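Protein, related to general stress protein 26(GS26) of B.subtilis (Clostridium acetobutylicum, PDB 2HQ7) is of unknown function but belongs to the pyridoxamine 5'-phosphate oxidase family, and so probably binds a flavin and may act as an oxidoreductase. Local coordinates at residues L70-D75 with A79-V84; W126-Y129 with K134-T137; L14-K19 with L40-L45. All blocks are in the same frame, centred on the assembly; numbering follows the deposited sequence.

How the contacts relate
All three contacts belong to one antiparallel sheet and the helix 5-16 packed on it. Contact 1 (70-75 with 79-84) is the middle piece, its centre about 10 Å from that of contact 2 and about 11 Å from that of contact 3. Contact 2 (126-129 with 134-137) carries the sheet on from strand 79-90: Met82 O lies 2.9 Å from Asn128 N, probably a hydrogen bond. Contact 3 (14-19 with 40-45) joins the helix end to the sheet, and Val15 CG2 packs 3.9 Å from Leu81 CD2. Contacts 2 and 3 do not touch; their centres are about 17 Å apart. A 1,2-ethanediol lies about 5 Å from the Tyr71 side chain, and an ethanediol also lies about 4 Å from that of Asn135.

Contact 1: L70-D75 with A79-V84; sequences LYFVDD and AGLMLV
Two different first torsions set up the pairing of Phe72 with Leu81. Phe72 holds CG opposite its carbonyl carbon (chi1 -53°), whereas Leu81 swings CG away from its backbone N and beside its carbonyl carbon (chi1 163°). The two side chains end up alongside each other, pointing the same way, with CD1 of Phe72 3.9 Å from CD2 of Leu81. The far part of the same ring reaches the next residue on that face: Phe72 CE1 lies 4.0 Å from Leu83 CD1, the leucine running at a slant to the phenylalanine. Leu14 and Val15 of helix 5-16 cover Leu81 on this face; Phe48 of strand 47-53 meets the Phe72 ring.

Underneath runs a regular antiparallel ladder, the two arms of the beta hairpin 67-74/79-90 within the family's sheet. Leu70 with Leu83, Phe72 with Leu81 and Asp74 with Ala79 are hydrogen-bonded pairs. At the centre Phe72 N gives to Leu81 O at 2.9 Å and Leu81 N to Phe72 O at 2.8 Å, both in the plane of the accepting carbonyl. Near the turn the ladder slackens: Ala79 N to Asp74 O stretches to 3.3 Å, the donor standing above the carbonyl plane.

The other face carries Tyr71, Met82 and Val73. Met82, a selenomethionine, sets CB at the edge of the Tyr71 ring, 3.8 Å from CD1, and the two side chains cross at about a right angle. Tyr71 then runs along the neighbouring strand until its OH lies against the glycine's backbone, 3.5 Å from Gly80 CA. Beyond, Val73 CG2 sits 3.2 Å from Ala79 O. Ala36 and Ile34 of the second subunit pack on Tyr71 and Met82 respectively, placing this face at the dimer interface.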
# COMPACT_ATOMS: atom_id res chain seq x y z
N LEU B 70 2.99 6.72 2.65
CA LEU B 70 2.54 5.77 3.70
C LEU B 70 1.05 5.57 3.60
O LEU B 70 0.31 6.51 3.28
CB LEU B 70 2.83 6.33 5.10
CG LEU B 70 4.27 6.70 5.50
CD1 LEU B 70 4.36 6.95 7.04
CD2 LEU B 70 5.18 5.61 5.15
N TYR B 71 0.59 4.37 3.93
CA TYR B 71 -0.87 4.12 3.96
C TYR B 71 -1.27 3.36 5.22
O TYR B 71 -0.60 2.40 5.60
CB TYR B 71 -1.30 3.34 2.72
CG TYR B 71 -2.79 3.28 2.51
CD1 TYR B 71 -3.47 4.32 1.89
CD2 TYR B 71 -3.52 2.20 2.96
CE1 TYR B 71 -4.84 4.28 1.72
CE2 TYR B 71 -4.90 2.16 2.78
CZ TYR B 71 -5.54 3.21 2.16
OH TYR B 71 -6.90 3.16 2.00
N PHE B 72 -2.36 3.79 5.84
CA PHE B 72 -2.89 3.17 7.04
C PHE B 72 -4.31 2.83 6.74
O PHE B 72 -5.02 3.66 6.20
CB PHE B 72 -2.91 4.15 8.21
CG PHE B 72 -1.61 4.79 8.48
CD1 PHE B 72 -1.20 5.88 7.72
CD2 PHE B 72 -0.74 4.28 9.45
CE1 PHE B 72 0.01 6.47 7.95
CE2 PHE B 72 0.49 4.88 9.66
CZ PHE B 72 0.85 5.98 8.91
N VAL B 73 -4.74 1.64 7.08
CA VAL B 73 -6.11 1.28 6.73
C VAL B 73 -6.82 0.66 7.90
O VAL B 73 -6.18 0.06 8.75
CB VAL B 73 -6.10 0.29 5.53
CG1 VAL B 73 -5.74 -1.12 6.00
CG2 VAL B 73 -7.42 0.38 4.72
N ASP B 74 -8.14 0.85 7.98
CA ASP B 74 -9.01 -0.17 8.61
C ASP B 74 -10.13 -0.62 7.66
O ASP B 74 -11.13 0.09 7.42
CB ASP B 74 -9.59 0.25 9.96
CG ASP B 74 -10.13 -0.97 10.75
OD1 ASP B 74 -9.42 -2.00 10.84
OD2 ASP B 74 -11.28 -0.90 11.25
N ASP B 75 -9.94 -1.82 7.11
CA ASP B 75 -10.88 -2.45 6.19
C ASP B 75 -12.27 -2.59 6.78
O ASP B 75 -13.23 -2.63 6.02
CB ASP B 75 -10.36 -3.83 5.70
CG ASP B 75 -9.69 -4.67 6.80
OD1 ASP B 75 -9.66 -4.23 7.97
OD2 ASP B 75 -9.18 -5.76 6.48
N ALA B 79 -11.98 2.66 5.62
CA ALA B 79 -11.35 3.95 5.74
C ALA B 79 -9.85 3.72 5.65
O ALA B 79 -9.31 2.66 6.00
CB ALA B 79 -11.72 4.63 7.07
N GLY B 80 -9.18 4.73 5.15
CA GLY B 80 -7.75 4.71 5.06
C GLY B 80 -7.21 6.11 5.10
O GLY B 80 -7.92 7.08 4.87
N LEU B 81 -5.93 6.20 5.37
CA LEU B 81 -5.25 7.46 5.38
C LEU B 81 -3.98 7.31 4.57
O LEU B 81 -3.23 6.39 4.84
CB LEU B 81 -4.92 7.81 6.82
CG LEU B 81 -3.85 8.91 6.99
CD1 LEU B 81 -4.42 10.21 6.53
CD2 LEU B 81 -3.45 9.01 8.46
N MSE B 82 -3.72 8.20 3.62
CA MSE B 82 -2.47 8.18 2.90
C MSE B 82 -1.72 9.46 3.13
O MSE B 82 -2.29 10.54 3.01
CB MSE B 82 -2.69 8.04 1.39
CG MSE B 82 -1.42 8.31 0.59
SE MSE B 82 -1.64 8.43 -1.30
CE MSE B 82 -2.44 10.20 -1.62
N LEU B 83 -0.42 9.34 3.39
CA LEU B 83 0.44 10.50 3.55
C LEU B 83 1.52 10.40 2.53
O LEU B 83 2.08 9.31 2.32
CB LEU B 83 1.08 10.54 4.93
CG LEU B 83 0.10 10.56 6.11
CD1 LEU B 83 0.88 10.31 7.43
CD2 LEU B 83 -0.73 11.87 6.21
N VAL B 84 1.86 11.55 1.93
CA VAL B 84 2.84 11.65 0.86
C VAL B 84 3.99 12.57 1.30
O VAL B 84 3.78 13.61 1.93
CB VAL B 84 2.18 12.20 -0.42
CG1 VAL B 84 3.28 12.51 -1.51
CG2 VAL B 84 1.17 11.24 -0.91

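Contact 2: W126-Y129 with K134-T137; sequences WGNY and KNIT
Main-chain hydrogen bonds tie Tyr129 to Ile136 in both directions: Tyr129 N gives to Ile136 O at 2.9 Å and Ile136 N to Tyr129 O at 3.0 Å. Both are fairly straight, with 166° at the hydrogen of the first. CA-H...O contacts flank this pair. Thr137 CA approaches Gly127 O at 3.2 Å, and Asn135 CA does the same to Tyr129 O at 3.1 Å.

This is the antiparallel hairpin of strands 117-131 and 134-139. Strand 126-129 also bonds to strand 79-90 on its other side, through Trp126 with Val84 and Asn128 with Met82, so 134-139 extends the sheet beyond it. Asn128 and Thr137 form the non-hydrogen-bonded pair, and their side chains share a face with Trp126 and Asn135.

Among the polar groups on that face, the amides of Asn128 and Asn135 cross at a slant, with planes 56° apart. The modelled orientation of the Asn128 amide is doubtful.

Apolar packing between the two segments rests on Thr137 and Trp126. Thr137 puts CG2 opposite its backbone N, which carries the methyl to the six-membered part of the Trp126 indole, 3.7 Å from CE3. On the reverse face Tyr129 and Ile136 both turn to helix 5-16, where the tyrosine ring meets that of Phe7 and the isoleucine packs on the same residue.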
# COMPACT_ATOMS: atom_id res chain seq x y z
N TRP B 126 1.69 16.08 2.43
CA TRP B 126 0.22 16.14 2.41
C TRP B 126 -0.42 14.79 2.59
O TRP B 126 0.26 13.77 2.65
CB TRP B 126 -0.29 16.81 1.12
CG TRP B 126 0.11 16.14 -0.14
CD1 TRP B 126 1.28 16.30 -0.81
CD2 TRP B 126 -0.67 15.21 -0.92
NE1 TRP B 126 1.29 15.52 -1.94
CE2 TRP B 126 0.10 14.85 -2.04
CE3 TRP B 126 -1.94 14.66 -0.77
CZ2 TRP B 126 -0.36 13.95 -3.01
CZ3 TRP B 126 -2.39 13.77 -1.73
CH2 TRP B 126 -1.60 13.43 -2.84
N GLY B 127 -1.73 14.78 2.67
CA GLY B 127 -2.43 13.53 2.76
C GLY B 127 -3.82 13.56 2.22
O GLY B 127 -4.32 14.58 1.74
N ASN B 128 -4.42 12.38 2.34
CA ASN B 128 -5.70 12.10 1.85
C ASN B 128 -6.37 11.18 2.83
O ASN B 128 -5.84 10.13 3.14
CB ASN B 128 -5.55 11.42 0.52
CG ASN B 128 -6.65 11.72 -0.34
OD1 ASN B 128 -7.47 10.86 -0.62
ND2 ASN B 128 -6.79 12.99 -0.68
N TYR B 129 -7.51 11.58 3.36
CA TYR B 129 -8.29 10.71 4.23
C TYR B 129 -9.41 10.15 3.39
O TYR B 129 -10.20 10.92 2.83
CB TYR B 129 -8.85 11.53 5.38
CG TYR B 129 -9.74 10.77 6.32
CD1 TYR B 129 -9.20 9.89 7.25
CD2 TYR B 129 -11.12 10.95 6.29
CE1 TYR B 129 -10.01 9.19 8.14
CE2 TYR B 129 -11.95 10.25 7.18
CZ TYR B 129 -11.39 9.38 8.11
OH TYR B 129 -12.19 8.68 9.00
N LYS B 134 -15.37 8.63 -0.30
CA LYS B 134 -14.91 9.97 -0.62
C LYS B 134 -13.55 10.18 0.01
O LYS B 134 -13.12 9.42 0.88
CB LYS B 134 -15.82 11.06 -0.04
CG LYS B 134 -17.17 10.59 0.34
CD LYS B 134 -18.02 11.72 0.79
CE LYS B 134 -19.45 11.26 0.93
NZ LYS B 134 -20.26 12.42 0.67
N ASN B 135 -12.90 11.24 -0.41
CA ASN B 135 -11.70 11.61 0.25
C ASN B 135 -11.55 13.11 0.36
O ASN B 135 -12.11 13.87 -0.42
CB ASN B 135 -10.50 10.93 -0.40
CG ASN B 135 -10.27 11.35 -1.81
OD1 ASN B 135 -9.73 12.42 -2.05
ND2 ASN B 135 -10.65 10.51 -2.76
N ILE B 136 -10.84 13.50 1.41
CA ILE B 136 -10.47 14.85 1.72
C ILE B 136 -8.97 14.90 1.66
O ILE B 136 -8.32 14.16 2.37
CB ILE B 136 -10.91 15.23 3.16
CG1 ILE B 136 -12.43 15.41 3.22
CG2 ILE B 136 -10.21 16.51 3.63
CD1 ILE B 136 -13.10 14.77 4.39
N THR B 137 -8.44 15.77 0.80
CA THR B 137 -7.03 15.99 0.65
C THR B 137 -6.67 17.22 1.44
O THR B 137 -7.38 18.22 1.35
CB THR B 137 -6.63 16.28 -0.83
OG1 THR B 137 -7.06 15.21 -1.67
CG2 THR B 137 -5.15 16.39 -0.96

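Contact 3: L14-K19 with L40-L45; sequences LVESSK and LKHDGL
The imidazole of His42 is held at two nitrogens and lidded by a methyl group. Val15 CG1 stands almost exactly over the ring centre, 3.6 Å from the centroid and only 9° off the ring normal, a CH-pi contact. Val15 places this methyl there by turning CG1 opposite its backbone N; its other methyl, CG2, meets Leu45 CD2 at 4.2 Å.

At the ring's edge, NE2 of His42 gives a hydrogen bond to Glu16 OE2 at 2.8 Å. The bond is bent, 151° at the hydrogen, and reaches the oxygen from above the carboxylate plane; carboxylate and ring planes stand 57° apart. A bend in the glutamate chain at chi2 brings its carboxylate back to the ring. The second nitrogen, ND1, donates to Gly44 O at 3.0 Å, close to the ring plane and on a lone pair of that carbonyl. Gly44, with positive phi, lies in the turn between strands 32-43 and 47-53.

The contact thus fastens the C-terminal part of helix 5-16 to the end of strand 32-43. Phe48 from the next strand meets His42 with its ring nearly parallel, and Glu16 OE1 has a long, weak ion pair with Arg39. With both nitrogens donating and a carboxylate on one of them, the ring's rotation is fixed, and the imidazole is probably doubly protonated and positively charged.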
# COMPACT_ATOMS: atom_id res chain seq x y z
N LEU B 14 -6.34 6.20 13.74
CA LEU B 14 -5.99 5.28 12.66
C LEU B 14 -4.54 4.89 12.70
O LEU B 14 -4.20 3.71 12.64
CB LEU B 14 -6.29 5.90 11.30
CG LEU B 14 -6.29 4.94 10.12
CD1 LEU B 14 -6.79 3.52 10.50
CD2 LEU B 14 -7.14 5.55 9.00
N VAL B 15 -3.68 5.90 12.80
CA VAL B 15 -2.24 5.67 12.93
C VAL B 15 -1.90 4.83 14.17
O VAL B 15 -1.19 3.81 14.08
CB VAL B 15 -1.49 6.98 13.00
CG1 VAL B 15 -0.06 6.72 13.40
CG2 VAL B 15 -1.61 7.71 11.66
N GLU B 16 -2.46 5.22 15.32
CA GLU B 16 -2.15 4.55 16.58
C GLU B 16 -2.64 3.12 16.64
O GLU B 16 -2.12 2.31 17.40
CB GLU B 16 -2.72 5.33 17.75
CG GLU B 16 -1.90 6.56 18.14
CD GLU B 16 -0.52 6.22 18.73
OE1 GLU B 16 -0.22 5.02 18.90
OE2 GLU B 16 0.25 7.16 19.01
N SER B 17 -3.63 2.78 15.83
CA SER B 17 -4.30 1.50 15.97
C SER B 17 -3.49 0.30 15.50
O SER B 17 -3.86 -0.84 15.80
CB SER B 17 -5.67 1.52 15.27
OG SER B 17 -5.56 1.55 13.85
N SER B 18 -2.41 0.55 14.75
CA SER B 18 -1.49 -0.53 14.34
C SER B 18 -0.03 -0.05 14.31
O SER B 18 0.26 1.12 14.07
CB SER B 18 -1.88 -1.13 12.98
OG SER B 18 -1.06 -2.25 12.65
N LYS B 19 0.87 -0.98 14.59
CA LYS B 19 2.29 -0.70 14.56
C LYS B 19 2.84 -0.86 13.14
O LYS B 19 4.01 -0.56 12.90
CB LYS B 19 3.02 -1.61 15.55
CG LYS B 19 2.52 -1.49 17.00
CD LYS B 19 3.07 -0.23 17.71
CE LYS B 19 2.32 0.08 19.03
NZ LYS B 19 1.02 0.85 18.86
N LEU B 40 8.07 2.87 14.47
CA LEU B 40 8.78 3.02 15.73
C LEU B 40 8.20 4.21 16.51
O LEU B 40 8.03 4.14 17.71
CB LEU B 40 10.27 3.26 15.46
CG LEU B 40 11.01 2.12 14.80
CD1 LEU B 40 12.47 2.55 14.47
CD2 LEU B 40 11.00 0.83 15.57
N LYS B 41 7.88 5.28 15.81
CA LYS B 41 7.43 6.50 16.48
C LYS B 41 6.73 7.39 15.49
O LYS B 41 7.03 7.34 14.29
CB LYS B 41 8.65 7.26 17.06
CG LYS B 41 8.30 8.60 17.74
CD LYS B 41 9.48 9.29 18.37
CE LYS B 41 9.01 10.45 19.27
NZ LYS B 41 8.51 9.94 20.56
N HIS B 42 5.81 8.20 15.97
CA HIS B 42 5.35 9.29 15.14
C HIS B 42 5.08 10.56 15.91
O HIS B 42 4.90 10.53 17.13
CB HIS B 42 4.12 8.88 14.35
CG HIS B 42 2.91 8.68 15.19
ND1 HIS B 42 1.84 9.56 15.17
CD2 HIS B 42 2.58 7.71 16.07
CE1 HIS B 42 0.91 9.12 16.00
NE2 HIS B 42 1.34 8.01 16.57
N ASP B 43 5.10 11.68 15.17
CA ASP B 43 4.68 12.96 15.68
C ASP B 43 3.44 13.43 14.93
O ASP B 43 3.54 14.04 13.86
CB ASP B 43 5.82 13.97 15.53
CG ASP B 43 5.46 15.35 16.11
OD1 ASP B 43 4.46 15.45 16.85
OD2 ASP B 43 6.19 16.32 15.82
N GLY B 44 2.27 13.19 15.50
CA GLY B 44 1.05 13.47 14.78
C GLY B 44 1.09 12.90 13.38
O GLY B 44 1.47 11.75 13.20
N LEU B 45 0.70 13.71 12.39
CA LEU B 45 0.79 13.30 10.97
C LEU B 45 1.98 13.92 10.26
O LEU B 45 2.14 13.77 9.05
CB LEU B 45 -0.46 13.72 10.20
CG LEU B 45 -1.81 13.31 10.75
CD1 LEU B 45 -2.89 13.73 9.78
CD2 LEU B 45 -1.82 11.83 10.97